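Local coordinates for protein aerobactin synthase IucC (Klebsiella pneumoniae, PDB 6CN7) that probably catalyses the ATP-dependent attachment of a second N-acetyl-N-hydroxylysine to N-citryl-N-acetyl-N-hydroxylysine, yielding the siderophore aerobactin, at residues L260-N265 / D273-L278; Y477-L482 / A531-F536; P538-V543 / E567-P572. The protein carries 5 engineered substitutions. All blocks are in the same frame, centred on the assembly; numbering follows the deposited sequence.

Contact 1 of 3, residues L260-N265 / D273-L278; sequences LRTLTN and DIKLPL
Leu-278 fits its CD1 methyl into a notch formed by Leu-260 and Arg-261, lying 3.8 Å from Leu-260 CG and 3.9 Å from Arg-261 CG. Past this leucine the arginine chain bends at chi3 (59°), delivering NE to Leu-276 O at 2.9 Å. The bond is nearly straight (175°) and lies in the guanidinium plane, yet it meets the carbonyl from above the peptide plane. Leu-276 N donates to Arg-261 O. Lys-275, fully extended, shares a sheet face with Thr-262 and passes it with CG 3.5 Å from Thr-262 OG1. Its aliphatic CE then sits 3.7 Å over the centre of the Arg-261 guanidinium, although the positive Lys-275 NZ and Arg-261 NH1 are 4.3 Å apart. On the opposite face Leu-263 and Ile-274, a hydrogen-bonded antiparallel pair, point the same way, and Ile-274 CG2 fills the groove beside Leu-263 CB (3.8 Å). Leu-276 crosses Leu-263 at about a right angle, CD1 against CD1 at 4.0 Å. This hairpin lies inside a larger antiparallel sheet: strand 252-256 flanks 262-265, strand 350-355 flanks 272-275, and Leu-168 of strand 165-174 packs against Leu-263, Ile-274 and Leu-276.

Contact 2 of 3, residues Y477-L482 / A531-F536; sequences YLIHDL and ALFSLF
Ser-534 OG accepts the backbone N-H of Phe-536 at 3.2 Å with an N-H...O angle of 163°, while the backbone N of Ser-534 faces the end of Ile-479 across the contact. The CA-CB bond of Ser-534 points away from helix 475-499; its OG stands opposite its own backbone N (chi1 170°) and beside the carbonyl carbon, where it can reach the amide two residues on. The contact itself is apolar. Ile-479 makes the closest approach: a bend at chi2 (-64°) carries CD1 across to the backbone of Phe-533, which it meets at CA, 3.5 Å away. The same Ile-479 methyl lies 3.6 Å from Phe-533 CB and 3.9 Å from Phe-533 CD1, near the ring plane and therefore at the ring's edge. Ile-479 CD1 also meets Leu-535 CD2 at 4.3 Å, so one methyl touches both hydrophobic residues that flank the serine. Leu-478 and Leu-482 extend the surface more loosely: Leu-478 CD1 comes obliquely to Phe-533 CE1 at 4.4 Å, and Leu-482 CD2 approaches Leu-535 CD1. The two segments bury only about 259 Å² between them, and further elements complete the core. Tyr-411 of helix 395-417 hydrogen-bonds through its OH to Phe-533 O and packs on Leu-482 and Leu-535, while Val-452 of strand 449-452 touches both Leu-478 and Phe-533. Phe-533 is the first residue to leave helical geometry after helix 527-532. The arrangement is thus one apolar helix face packed against the chain leaving another helix, with an ST turn at Ser-534 in that exit.

Contact 3 of 3, residues P538-V543 / E567-P572; sequences PQIIRV and EDLQNP
A two-stranded antiparallel sheet pairs Ile-540 with Leu-569. Ile-540 N donates to Leu-569 O at 2.8 Å, nearly in line with the carbonyl, and Leu-569 N returns a bond to Ile-540 O at 3.1 Å. Beyond the strands, Asn-571 N donates to Pro-538 O at 3.2 Å from well above the carbonyl plane (45°), and Arg-542 N makes a weak bond to Glu-567 O. On the Ile-541 and Asp-568 face, Asp-568 OD2 lies 3.3 Å from Gln-539 CG. Arg-542, extended from CG to NE, lays one guanidinium face on Leu-569, with Leu-569 CB 3.6 Å from Arg-542 NH2 and offset toward the rim. Alongside, Glu-567 OE2 pairs with Arg-542 NH1 by charge alone, well out of the guanidinium plane; the position of NH1 is less sure, and OE2 also accepts a weak hydrogen bond from Gln-27 NE2. Asn-571 is the N-cap of helix 572-575: its OD1 accepts from Leu-573 N, and its ND2 donates to the carbonyls of Leu-535 and Lys-537. The Ile-540 side chain crosses that of Asn-571 at about a right angle, with Ile-540 CG1 3.8 Å from Asn-571 CB and Ile-540 CD1 3.7 Å from Asn-571 OD1.

From the N terminus, contact 1 comes first and closes a short hairpin loop of seven residues within the nine-stranded antiparallel sheet. Contact 2 then closes a mostly helical excursion of 48 residues, and contact 3 follows almost at once, closing a 23-residue loop that is partly unmodelled. The three are in series; none nests or crosses. Contact 1 lies on the opposite side of the chain's centre from the others, its centre 32 Å from that of contact 2 and 36 Å from that of contact 3. Contacts 2 and 3, centres 12 Å apart, touch: Asn-571 ND2 probably hydrogen-bonds Leu-535 O, joining the chain after helix 527-532 to the strand pair, against which His-480 and Gln-483 of helix 475-499 pack.

Contact 1 of 3, residues L260-N265 / D273-L278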
ATOM      1  N   LEU A 260      14.917  -2.512  11.365  1.00 52.50           N
ATOM      2  CA  LEU A 260      13.876  -1.964  10.502  1.00 48.99           C
ATOM      3  C   LEU A 260      12.813  -1.190  11.281  1.00 46.83           C
ATOM      4  O   LEU A 260      12.367  -0.129  10.832  1.00 44.04           O
ATOM      5  CB  LEU A 260      13.227  -3.085   9.683  1.00 50.95           C
ATOM      6  CG  LEU A 260      12.306  -2.656   8.540  1.00 56.11           C
ATOM      7  CD1 LEU A 260      13.036  -1.780   7.531  1.00 56.93           C
ATOM      8  CD2 LEU A 260      11.731  -3.882   7.853  1.00 58.77           C
ATOM      9  N   ARG A 261      12.390  -1.707  12.437  1.00 46.84           N
ATOM     10  CA  ARG A 261      11.412  -1.003  13.259  1.00 43.83           C
ATOM     11  C   ARG A 261      12.042   0.072  14.132  1.00 44.83           C
ATOM     12  O   ARG A 261      11.347   1.015  14.526  1.00 45.63           O
ATOM     13  CB  ARG A 261      10.656  -1.989  14.150  1.00 49.09           C
ATOM     14  CG  ARG A 261       9.634  -2.857  13.425  1.00 54.82           C
ATOM     15  CD  ARG A 261       8.915  -3.764  14.407  1.00 58.25           C
ATOM     16  NE  ARG A 261       8.227  -2.997  15.442  1.00 66.02           N
ATOM     17  CZ  ARG A 261       7.791  -3.501  16.592  1.00 69.13           C
ATOM     18  NH1 ARG A 261       7.972  -4.786  16.875  1.00 70.31           N
ATOM     19  NH2 ARG A 261       7.175  -2.717  17.468  1.00 67.32           N
ATOM     20  N   THR A 262      13.328  -0.046  14.444  1.00 44.65           N
ATOM     21  CA  THR A 262      14.027   0.932  15.267  1.00 49.08           C
ATOM     22  C   THR A 262      14.779   1.901  14.363  1.00 48.49           C
ATOM     23  O   THR A 262      15.540   1.476  13.488  1.00 47.68           O
ATOM     24  CB  THR A 262      14.992   0.244  16.236  1.00 51.49           C
ATOM     25  OG1 THR A 262      14.278  -0.727  17.011  1.00 52.48           O
ATOM     26  CG2 THR A 262      15.628   1.261  17.174  1.00 50.68           C
ATOM     27  N   LEU A 263      14.566   3.196  14.581  1.00 48.97           N
ATOM     28  CA  LEU A 263      15.095   4.233  13.709  1.00 45.95           C
ATOM     29  C   LEU A 263      16.085   5.115  14.460  1.00 49.83           C
ATOM     30  O   LEU A 263      15.936   5.366  15.660  1.00 48.70           O
ATOM     31  CB  LEU A 263      13.967   5.107  13.148  1.00 46.93           C
ATOM     32  CG  LEU A 263      12.727   4.382  12.623  1.00 46.54           C
ATOM     33  CD1 LEU A 263      11.670   5.398  12.225  1.00 43.91           C
ATOM     34  CD2 LEU A 263      13.075   3.478  11.453  1.00 48.38           C
ATOM     35  N   THR A 264      17.094   5.587  13.733  1.00 49.80           N
ATOM     36  CA  THR A 264      18.070   6.534  14.250  1.00 51.78           C
ATOM     37  C   THR A 264      17.786   7.915  13.674  1.00 52.57           C
ATOM     38  O   THR A 264      17.443   8.047  12.495  1.00 50.45           O
ATOM     39  CB  THR A 264      19.497   6.103  13.897  1.00 55.36           C
ATOM     40  OG1 THR A 264      19.764   4.817  14.471  1.00 56.31           O
ATOM     41  CG2 THR A 264      20.518   7.106  14.423  1.00 57.62           C
ATOM     42  N   ASN A 265      17.926   8.941  14.511  1.00 52.67           N
ATOM     43  CA  ASN A 265      17.701  10.312  14.072  1.00 53.68           C
ATOM     44  C   ASN A 265      18.910  10.788  13.276  1.00 55.58           C
ATOM     45  O   ASN A 265      20.024  10.851  13.807  1.00 55.78           O
ATOM     46  CB  ASN A 265      17.450  11.223  15.272  1.00 54.38           C
ATOM     47  CG  ASN A 265      16.926  12.588  14.869  1.00 57.63           C
ATOM     48  OD1 ASN A 265      17.339  13.152  13.856  1.00 60.04           O
ATOM     49  ND2 ASN A 265      16.006  13.124  15.659  1.00 56.97           N
ATOM     50  N   ASP A 273      16.841   6.685  20.230  1.00 52.25           N
ATOM     51  CA  ASP A 273      16.261   6.074  19.045  1.00 51.85           C
ATOM     52  C   ASP A 273      14.773   5.843  19.276  1.00 52.34           C
ATOM     53  O   ASP A 273      14.286   5.853  20.408  1.00 55.94           O
ATOM     54  CB  ASP A 273      16.950   4.752  18.710  1.00 48.85           C
ATOM     55  CG  ASP A 273      18.409   4.930  18.334  1.00 53.07           C
ATOM     56  OD1 ASP A 273      18.778   6.038  17.894  1.00 58.49           O
ATOM     57  OD2 ASP A 273      19.186   3.960  18.473  1.00 58.06           O
ATOM     58  N   ILE A 274      14.048   5.634  18.184  1.00 52.71           N
ATOM     59  CA  ILE A 274      12.612   5.401  18.236  1.00 52.25           C
ATOM     60  C   ILE A 274      12.318   4.064  17.575  1.00 51.14           C
ATOM     61  O   ILE A 274      12.935   3.708  16.566  1.00 51.46           O
ATOM     62  CB  ILE A 274      11.817   6.534  17.557  1.00 54.73           C
ATOM     63  CG1 ILE A 274      10.330   6.397  17.884  1.00 56.88           C
ATOM     64  CG2 ILE A 274      12.045   6.529  16.042  1.00 54.85           C
ATOM     65  CD1 ILE A 274       9.495   7.599  17.494  1.00 54.97           C
ATOM     66  N   LYS A 275      11.378   3.323  18.154  1.00 52.15           N
ATOM     67  CA  LYS A 275      10.944   2.037  17.622  1.00 50.93           C
ATOM     68  C   LYS A 275       9.441   2.098  17.402  1.00 50.64           C
ATOM     69  O   LYS A 275       8.687   2.396  18.335  1.00 51.51           O
ATOM     70  CB  LYS A 275      11.311   0.892  18.566  1.00 48.24           C
ATOM     71  CG  LYS A 275      10.895  -0.476  18.057  1.00 54.09           C
ATOM     72  CD  LYS A 275      11.319  -1.583  19.004  1.00 60.51           C
ATOM     73  CE  LYS A 275      10.910  -2.945  18.469  1.00 65.20           C
ATOM     74  NZ  LYS A 275      11.346  -4.053  19.359  1.00 69.63           N
ATOM     75  N   LEU A 276       9.011   1.812  16.177  1.00 44.43           N
ATOM     76  CA  LEU A 276       7.622   1.982  15.791  1.00 41.88           C
ATOM     77  C   LEU A 276       7.056   0.672  15.254  1.00 42.23           C
ATOM     78  O   LEU A 276       7.811  -0.176  14.769  1.00 45.58           O
ATOM     79  CB  LEU A 276       7.488   3.078  14.725  1.00 42.95           C
ATOM     80  CG  LEU A 276       7.922   4.467  15.205  1.00 48.61           C
ATOM     81  CD1 LEU A 276       8.147   5.423  14.041  1.00 50.27           C
ATOM     82  CD2 LEU A 276       6.894   5.039  16.168  1.00 51.91           C
ATOM     83  N   PRO A 277       5.741   0.470  15.328  1.00 43.18           N
ATOM     84  CA  PRO A 277       5.165  -0.774  14.800  1.00 45.22           C
ATOM     85  C   PRO A 277       5.208  -0.830  13.278  1.00 48.18           C
ATOM     86  O   PRO A 277       4.960   0.163  12.590  1.00 46.87           O
ATOM     87  CB  PRO A 277       3.719  -0.746  15.309  1.00 47.65           C
ATOM     88  CG  PRO A 277       3.695   0.271  16.397  1.00 48.29           C
ATOM     89  CD  PRO A 277       4.737   1.273  16.049  1.00 47.06           C
ATOM     90  N   LEU A 278       5.530  -2.015  12.762  1.00 47.41           N
ATOM     91  CA  LEU A 278       5.420  -2.325  11.338  1.00 41.85           C
ATOM     92  C   LEU A 278       4.658  -3.643  11.238  1.00 43.93           C
ATOM     93  O   LEU A 278       5.218  -4.711  11.505  1.00 45.01           O
ATOM     94  CB  LEU A 278       6.791  -2.417  10.671  1.00 40.26           C
ATOM     95  CG  LEU A 278       7.575  -1.114  10.474  1.00 46.86           C
ATOM     96  CD1 LEU A 278       8.961  -1.406   9.910  1.00 46.47           C
ATOM     97  CD2 LEU A 278       6.827  -0.157   9.560  1.00 47.73           C
TER

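Contact 2 of 3, residues Y477-L482 / A531-F536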
ATOM      1  N   TYR A 477      17.305 -25.834  27.307  1.00 62.62           N
ATOM      2  CA  TYR A 477      16.656 -24.869  26.423  1.00 60.48           C
ATOM      3  C   TYR A 477      17.491 -23.601  26.283  1.00 58.54           C
ATOM      4  O   TYR A 477      17.567 -23.014  25.197  1.00 57.51           O
ATOM      5  CB  TYR A 477      15.264 -24.512  26.952  1.00 62.02           C
ATOM      6  CG  TYR A 477      14.108 -25.285  26.353  1.00 64.91           C
ATOM      7  CD1 TYR A 477      13.795 -25.178  25.003  1.00 65.23           C
ATOM      8  CD2 TYR A 477      13.304 -26.092  27.149  1.00 66.74           C
ATOM      9  CE1 TYR A 477      12.727 -25.875  24.460  1.00 66.15           C
ATOM     10  CE2 TYR A 477      12.232 -26.784  26.617  1.00 69.81           C
ATOM     11  CZ  TYR A 477      11.950 -26.676  25.271  1.00 69.79           C
ATOM     12  OH  TYR A 477      10.887 -27.370  24.741  1.00 73.83           O
ATOM     13  N   LEU A 478      18.127 -23.163  27.373  1.00 58.97           N
ATOM     14  CA  LEU A 478      18.746 -21.843  27.399  1.00 61.58           C
ATOM     15  C   LEU A 478      20.151 -21.838  26.818  1.00 63.31           C
ATOM     16  O   LEU A 478      20.607 -20.795  26.337  1.00 68.53           O
ATOM     17  CB  LEU A 478      18.776 -21.313  28.834  1.00 64.82           C
ATOM     18  CG  LEU A 478      17.407 -21.070  29.476  1.00 70.65           C
ATOM     19  CD1 LEU A 478      17.577 -20.603  30.910  1.00 73.02           C
ATOM     20  CD2 LEU A 478      16.594 -20.057  28.678  1.00 70.94           C
ATOM     21  N   ILE A 479      20.858 -22.969  26.854  1.00 64.78           N
ATOM     22  CA  ILE A 479      22.185 -23.022  26.244  1.00 67.09           C
ATOM     23  C   ILE A 479      22.120 -22.587  24.788  1.00 64.62           C
ATOM     24  O   ILE A 479      22.994 -21.860  24.301  1.00 60.57           O
ATOM     25  CB  ILE A 479      22.778 -24.439  26.385  1.00 72.06           C
ATOM     26  CG1 ILE A 479      23.165 -24.713  27.839  1.00 71.72           C
ATOM     27  CG2 ILE A 479      23.996 -24.625  25.472  1.00 75.40           C
ATOM     28  CD1 ILE A 479      24.264 -23.809  28.371  1.00 72.19           C
ATOM     29  N   HIS A 480      21.082 -23.021  24.069  1.00 68.24           N
ATOM     30  CA  HIS A 480      21.007 -22.740  22.638  1.00 70.10           C
ATOM     31  C   HIS A 480      20.968 -21.240  22.369  1.00 70.08           C
ATOM     32  O   HIS A 480      21.555 -20.762  21.391  1.00 65.41           O
ATOM     33  CB  HIS A 480      19.790 -23.433  22.034  1.00 73.07           C
ATOM     34  CG  HIS A 480      19.888 -24.925  22.050  1.00 78.30           C
ATOM     35  ND1 HIS A 480      20.643 -25.631  21.139  1.00 78.73           N
ATOM     36  CD2 HIS A 480      19.343 -25.846  22.880  1.00 78.78           C
ATOM     37  CE1 HIS A 480      20.552 -26.921  21.400  1.00 79.25           C
ATOM     38  NE2 HIS A 480      19.769 -27.079  22.453  1.00 80.09           N
ATOM     39  N   ASP A 481      20.278 -20.479  23.223  1.00 73.66           N
ATOM     40  CA  ASP A 481      20.297 -19.026  23.094  1.00 80.22           C
ATOM     41  C   ASP A 481      21.722 -18.499  23.006  1.00 81.01           C
ATOM     42  O   ASP A 481      21.956 -17.426  22.435  1.00 83.47           O
ATOM     43  CB  ASP A 481      19.564 -18.376  24.277  1.00 86.82           C
ATOM     44  CG  ASP A 481      18.222 -17.770  23.882  1.00 89.72           C
ATOM     45  OD1 ASP A 481      17.840 -17.873  22.698  1.00 89.04           O
ATOM     46  OD2 ASP A 481      17.547 -17.186  24.760  1.00 89.89           O
ATOM     47  N   LEU A 482      22.684 -19.236  23.556  1.00 76.67           N
ATOM     48  CA  LEU A 482      24.092 -18.863  23.501  1.00 69.54           C
ATOM     49  C   LEU A 482      24.904 -19.719  22.542  1.00 61.94           C
ATOM     50  O   LEU A 482      25.782 -19.194  21.855  1.00 61.65           O
ATOM     51  CB  LEU A 482      24.714 -18.946  24.901  1.00 69.98           C
ATOM     52  CG  LEU A 482      26.155 -18.441  25.026  1.00 71.38           C
ATOM     53  CD1 LEU A 482      26.279 -16.997  24.553  1.00 70.72           C
ATOM     54  CD2 LEU A 482      26.638 -18.570  26.462  1.00 72.73           C
ATOM     55  N   ALA A 531      28.223 -26.845  35.445  1.00 57.41           N
ATOM     56  CA  ALA A 531      27.790 -28.166  35.000  1.00 57.22           C
ATOM     57  C   ALA A 531      26.376 -28.107  34.438  1.00 59.98           C
ATOM     58  O   ALA A 531      26.047 -28.812  33.477  1.00 61.91           O
ATOM     59  CB  ALA A 531      27.868 -29.164  36.153  1.00 51.18           C
ATOM     60  N   LEU A 532      25.527 -27.264  35.025  1.00 58.15           N
ATOM     61  CA  LEU A 532      24.152 -27.134  34.559  1.00 57.93           C
ATOM     62  C   LEU A 532      24.079 -26.426  33.212  1.00 54.83           C
ATOM     63  O   LEU A 532      23.155 -26.683  32.432  1.00 51.97           O
ATOM     64  CB  LEU A 532      23.328 -26.385  35.606  1.00 64.59           C
ATOM     65  CG  LEU A 532      21.825 -26.254  35.359  1.00 68.65           C
ATOM     66  CD1 LEU A 532      21.145 -27.612  35.395  1.00 70.20           C
ATOM     67  CD2 LEU A 532      21.214 -25.320  36.389  1.00 71.25           C
ATOM     68  N   PHE A 533      25.032 -25.538  32.924  1.00 55.30           N
ATOM     69  CA  PHE A 533      25.070 -24.833  31.647  1.00 57.08           C
ATOM     70  C   PHE A 533      26.392 -25.079  30.929  1.00 60.47           C
ATOM     71  O   PHE A 533      27.132 -24.129  30.648  1.00 64.01           O
ATOM     72  CB  PHE A 533      24.885 -23.326  31.852  1.00 57.09           C
ATOM     73  CG  PHE A 533      23.561 -22.942  32.442  1.00 56.71           C
ATOM     74  CD1 PHE A 533      22.392 -23.090  31.716  1.00 61.11           C
ATOM     75  CD2 PHE A 533      23.491 -22.404  33.716  1.00 56.21           C
ATOM     76  CE1 PHE A 533      21.172 -22.727  32.257  1.00 60.63           C
ATOM     77  CE2 PHE A 533      22.277 -22.038  34.263  1.00 59.14           C
ATOM     78  CZ  PHE A 533      21.116 -22.198  33.534  1.00 57.90           C
ATOM     79  N   SER A 534      26.702 -26.336  30.622  1.00 59.53           N
ATOM     80  CA  SER A 534      28.019 -26.678  30.099  1.00 57.31           C
ATOM     81  C   SER A 534      28.113 -26.359  28.614  1.00 54.29           C
ATOM     82  O   SER A 534      27.247 -26.752  27.825  1.00 55.99           O
ATOM     83  CB  SER A 534      28.321 -28.155  30.335  1.00 57.79           C
ATOM     84  OG  SER A 534      29.495 -28.542  29.641  1.00 57.20           O
ATOM     85  N   LEU A 535      29.173 -25.646  28.236  1.00 49.45           N
ATOM     86  CA  LEU A 535      29.470 -25.349  26.843  1.00 42.28           C
ATOM     87  C   LEU A 535      30.513 -26.292  26.260  1.00 43.50           C
ATOM     88  O   LEU A 535      30.975 -26.068  25.137  1.00 48.74           O
ATOM     89  CB  LEU A 535      29.951 -23.903  26.704  1.00 42.21           C
ATOM     90  CG  LEU A 535      28.966 -22.819  27.141  1.00 45.79           C
ATOM     91  CD1 LEU A 535      29.665 -21.470  27.200  1.00 46.84           C
ATOM     92  CD2 LEU A 535      27.774 -22.768  26.195  1.00 47.19           C
ATOM     93  N   PHE A 536      30.891 -27.343  26.991  1.00 45.89           N
ATOM     94  CA  PHE A 536      31.959 -28.243  26.570  1.00 52.23           C
ATOM     95  C   PHE A 536      31.492 -29.690  26.453  1.00 55.47           C
ATOM     96  O   PHE A 536      32.321 -30.605  26.459  1.00 55.09           O
ATOM     97  CB  PHE A 536      33.140 -28.138  27.535  1.00 53.57           C
ATOM     98  CG  PHE A 536      33.790 -26.785  27.542  1.00 52.75           C
ATOM     99  CD1 PHE A 536      33.331 -25.786  28.385  1.00 51.61           C
ATOM    100  CD2 PHE A 536      34.850 -26.507  26.697  1.00 54.11           C
ATOM    101  CE1 PHE A 536      33.924 -24.539  28.389  1.00 53.32           C
ATOM    102  CE2 PHE A 536      35.445 -25.265  26.696  1.00 53.97           C
ATOM    103  CZ  PHE A 536      34.983 -24.278  27.543  1.00 52.43           C
TER

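Contact 3 of 3, residues P538-V543 / E567-P572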
ATOM      1  N   PRO A 538      30.495 -32.884  24.359  1.00 64.87           N
ATOM      2  CA  PRO A 538      31.061 -33.242  23.047  1.00 62.78           C
ATOM      3  C   PRO A 538      30.134 -32.976  21.878  1.00 61.88           C
ATOM      4  O   PRO A 538      30.618 -32.830  20.749  1.00 58.24           O
ATOM      5  CB  PRO A 538      31.370 -34.741  23.189  1.00 65.91           C
ATOM      6  CG  PRO A 538      30.538 -35.210  24.319  1.00 65.57           C
ATOM      7  CD  PRO A 538      30.392 -34.051  25.251  1.00 65.26           C
ATOM      8  N   GLN A 539      28.826 -32.907  22.100  1.00 65.13           N
ATOM      9  CA  GLN A 539      27.868 -32.666  21.034  1.00 67.84           C
ATOM     10  C   GLN A 539      27.030 -31.431  21.339  1.00 63.63           C
ATOM     11  O   GLN A 539      26.925 -30.988  22.486  1.00 58.32           O
ATOM     12  CB  GLN A 539      26.943 -33.873  20.827  1.00 75.79           C
ATOM     13  CG  GLN A 539      27.632 -35.112  20.264  1.00 85.64           C
ATOM     14  CD  GLN A 539      28.097 -36.077  21.340  1.00 95.45           C
ATOM     15  OE1 GLN A 539      27.823 -35.888  22.525  1.00 98.54           O
ATOM     16  NE2 GLN A 539      28.802 -37.125  20.926  1.00 98.84           N
ATOM     17  N   ILE A 540      26.438 -30.877  20.285  1.00 65.84           N
ATOM     18  CA  ILE A 540      25.448 -29.812  20.390  1.00 63.67           C
ATOM     19  C   ILE A 540      24.138 -30.345  19.828  1.00 63.75           C
ATOM     20  O   ILE A 540      24.126 -30.982  18.768  1.00 62.44           O
ATOM     21  CB  ILE A 540      25.895 -28.542  19.641  1.00 63.54           C
ATOM     22  CG1 ILE A 540      27.126 -27.933  20.319  1.00 68.04           C
ATOM     23  CG2 ILE A 540      24.760 -27.515  19.588  1.00 61.05           C
ATOM     24  CD1 ILE A 540      27.779 -26.816  19.527  1.00 67.53           C
ATOM     25  N   ILE A 541      23.044 -30.095  20.540  1.00 67.37           N
ATOM     26  CA  ILE A 541      21.727 -30.536  20.097  1.00 68.37           C
ATOM     27  C   ILE A 541      21.256 -29.640  18.960  1.00 69.21           C
ATOM     28  O   ILE A 541      21.485 -28.425  18.967  1.00 69.41           O
ATOM     29  CB  ILE A 541      20.735 -30.531  21.274  1.00 70.05           C
ATOM     30  CG1 ILE A 541      21.203 -31.510  22.358  1.00 71.36           C
ATOM     31  CG2 ILE A 541      19.326 -30.886  20.796  1.00 68.12           C
ATOM     32  CD1 ILE A 541      20.399 -31.452  23.645  1.00 73.55           C
ATOM     33  N   ARG A 542      20.600 -30.242  17.974  1.00 72.08           N
ATOM     34  CA  ARG A 542      20.149 -29.522  16.793  1.00 77.82           C
ATOM     35  C   ARG A 542      18.722 -29.010  16.964  1.00 80.81           C
ATOM     36  O   ARG A 542      17.954 -29.492  17.801  1.00 77.84           O
ATOM     37  CB  ARG A 542      20.210 -30.420  15.558  1.00 83.44           C
ATOM     38  CG  ARG A 542      21.521 -30.390  14.792  1.00 89.32           C
ATOM     39  CD  ARG A 542      21.377 -31.233  13.541  1.00 96.26           C
ATOM     40  NE  ARG A 542      22.558 -31.229  12.675  1.00102.52           N
ATOM     41  CZ  ARG A 542      23.564 -32.093  12.757  1.00108.08           C
ATOM     42  NH1 ARG A 542      23.568 -33.049  13.678  1.00110.75           N
ATOM     43  NH2 ARG A 542      24.583 -32.003  11.912  1.00107.69           N
ATOM     44  N   VAL A 543      18.378 -28.023  16.144  1.00 86.83           N
ATOM     45  CA  VAL A 543      16.999 -27.574  15.988  1.00 91.70           C
ATOM     46  C   VAL A 543      16.376 -28.370  14.850  1.00 93.52           C
ATOM     47  O   VAL A 543      16.902 -28.382  13.730  1.00 93.34           O
ATOM     48  CB  VAL A 543      16.934 -26.065  15.702  1.00 90.96           C
ATOM     49  CG1 VAL A 543      15.486 -25.607  15.516  1.00 92.56           C
ATOM     50  CG2 VAL A 543      17.604 -25.282  16.823  1.00 88.42           C
ATOM     51  N   GLU A 567      19.312 -35.838  16.622  1.00100.88           N
ATOM     52  CA  GLU A 567      20.398 -35.479  15.722  1.00102.89           C
ATOM     53  C   GLU A 567      21.250 -34.403  16.375  1.00100.28           C
ATOM     54  O   GLU A 567      20.717 -33.426  16.914  1.00100.34           O
ATOM     55  CB  GLU A 567      19.843 -34.998  14.372  1.00104.82           C
ATOM     56  CG  GLU A 567      20.877 -34.862  13.261  1.00106.41           C
ATOM     57  CD  GLU A 567      21.685 -36.123  13.042  1.00109.57           C
ATOM     58  OE1 GLU A 567      21.148 -37.227  13.276  1.00111.73           O
ATOM     59  OE2 GLU A 567      22.866 -36.006  12.646  1.00109.91           O
ATOM     60  N   ASP A 568      22.568 -34.585  16.331  1.00 96.99           N
ATOM     61  CA  ASP A 568      23.494 -33.687  17.005  1.00 94.29           C
ATOM     62  C   ASP A 568      24.769 -33.567  16.182  1.00 93.98           C
ATOM     63  O   ASP A 568      25.109 -34.454  15.396  1.00 97.43           O
ATOM     64  CB  ASP A 568      23.812 -34.177  18.423  1.00 93.16           C
ATOM     65  CG  ASP A 568      24.321 -35.607  18.445  1.00 95.56           C
ATOM     66  OD1 ASP A 568      24.426 -36.221  17.362  1.00 98.01           O
ATOM     67  OD2 ASP A 568      24.615 -36.117  19.547  1.00 95.66           O
ATOM     68  N   LEU A 569      25.470 -32.453  16.374  1.00 87.40           N
ATOM     69  CA  LEU A 569      26.717 -32.173  15.679  1.00 82.86           C
ATOM     70  C   LEU A 569      27.818 -31.904  16.698  1.00 79.66           C
ATOM     71  O   LEU A 569      27.567 -31.762  17.898  1.00 79.34           O
ATOM     72  CB  LEU A 569      26.559 -30.985  14.719  1.00 81.64           C
ATOM     73  CG  LEU A 569      26.177 -29.629  15.317  1.00 81.87           C
ATOM     74  CD1 LEU A 569      27.413 -28.836  15.720  1.00 84.59           C
ATOM     75  CD2 LEU A 569      25.331 -28.835  14.332  1.00 80.84           C
ATOM     76  N   GLN A 570      29.051 -31.835  16.203  1.00 75.79           N
ATOM     77  CA  GLN A 570      30.214 -31.751  17.076  1.00 74.21           C
ATOM     78  C   GLN A 570      30.418 -30.332  17.588  1.00 64.68           C
ATOM     79  O   GLN A 570      30.226 -29.355  16.859  1.00 61.07           O
ATOM     80  CB  GLN A 570      31.468 -32.224  16.340  1.00 79.79           C
ATOM     81  CG  GLN A 570      31.549 -33.732  16.192  1.00 86.58           C
ATOM     82  CD  GLN A 570      32.821 -34.186  15.507  1.00 93.74           C
ATOM     83  OE1 GLN A 570      33.554 -33.381  14.930  1.00 96.72           O
ATOM     84  NE2 GLN A 570      33.093 -35.484  15.568  1.00 96.81           N
ATOM     85  N   ASN A 571      30.819 -30.231  18.853  1.00 59.70           N
ATOM     86  CA  ASN A 571      31.015 -28.943  19.502  1.00 53.87           C
ATOM     87  C   ASN A 571      32.450 -28.477  19.293  1.00 52.21           C
ATOM     88  O   ASN A 571      33.376 -29.135  19.782  1.00 54.85           O
ATOM     89  CB  ASN A 571      30.715 -29.050  20.987  1.00 52.32           C
ATOM     90  CG  ASN A 571      30.849 -27.725  21.712  1.00 50.13           C
ATOM     91  OD1 ASN A 571      31.127 -26.695  21.101  1.00 51.39           O
ATOM     92  ND2 ASN A 571      30.639 -27.747  23.020  1.00 53.71           N
ATOM     93  N   PRO A 572      32.687 -27.366  18.587  1.00 48.95           N
ATOM     94  CA  PRO A 572      34.074 -26.906  18.403  1.00 50.94           C
ATOM     95  C   PRO A 572      34.819 -26.642  19.702  1.00 51.93           C
ATOM     96  O   PRO A 572      36.043 -26.814  19.742  1.00 49.95           O
ATOM     97  CB  PRO A 572      33.904 -25.622  17.579  1.00 52.00           C
ATOM     98  CG  PRO A 572      32.633 -25.824  16.839  1.00 52.56           C
ATOM     99  CD  PRO A 572      31.739 -26.592  17.767  1.00 50.77           C
TER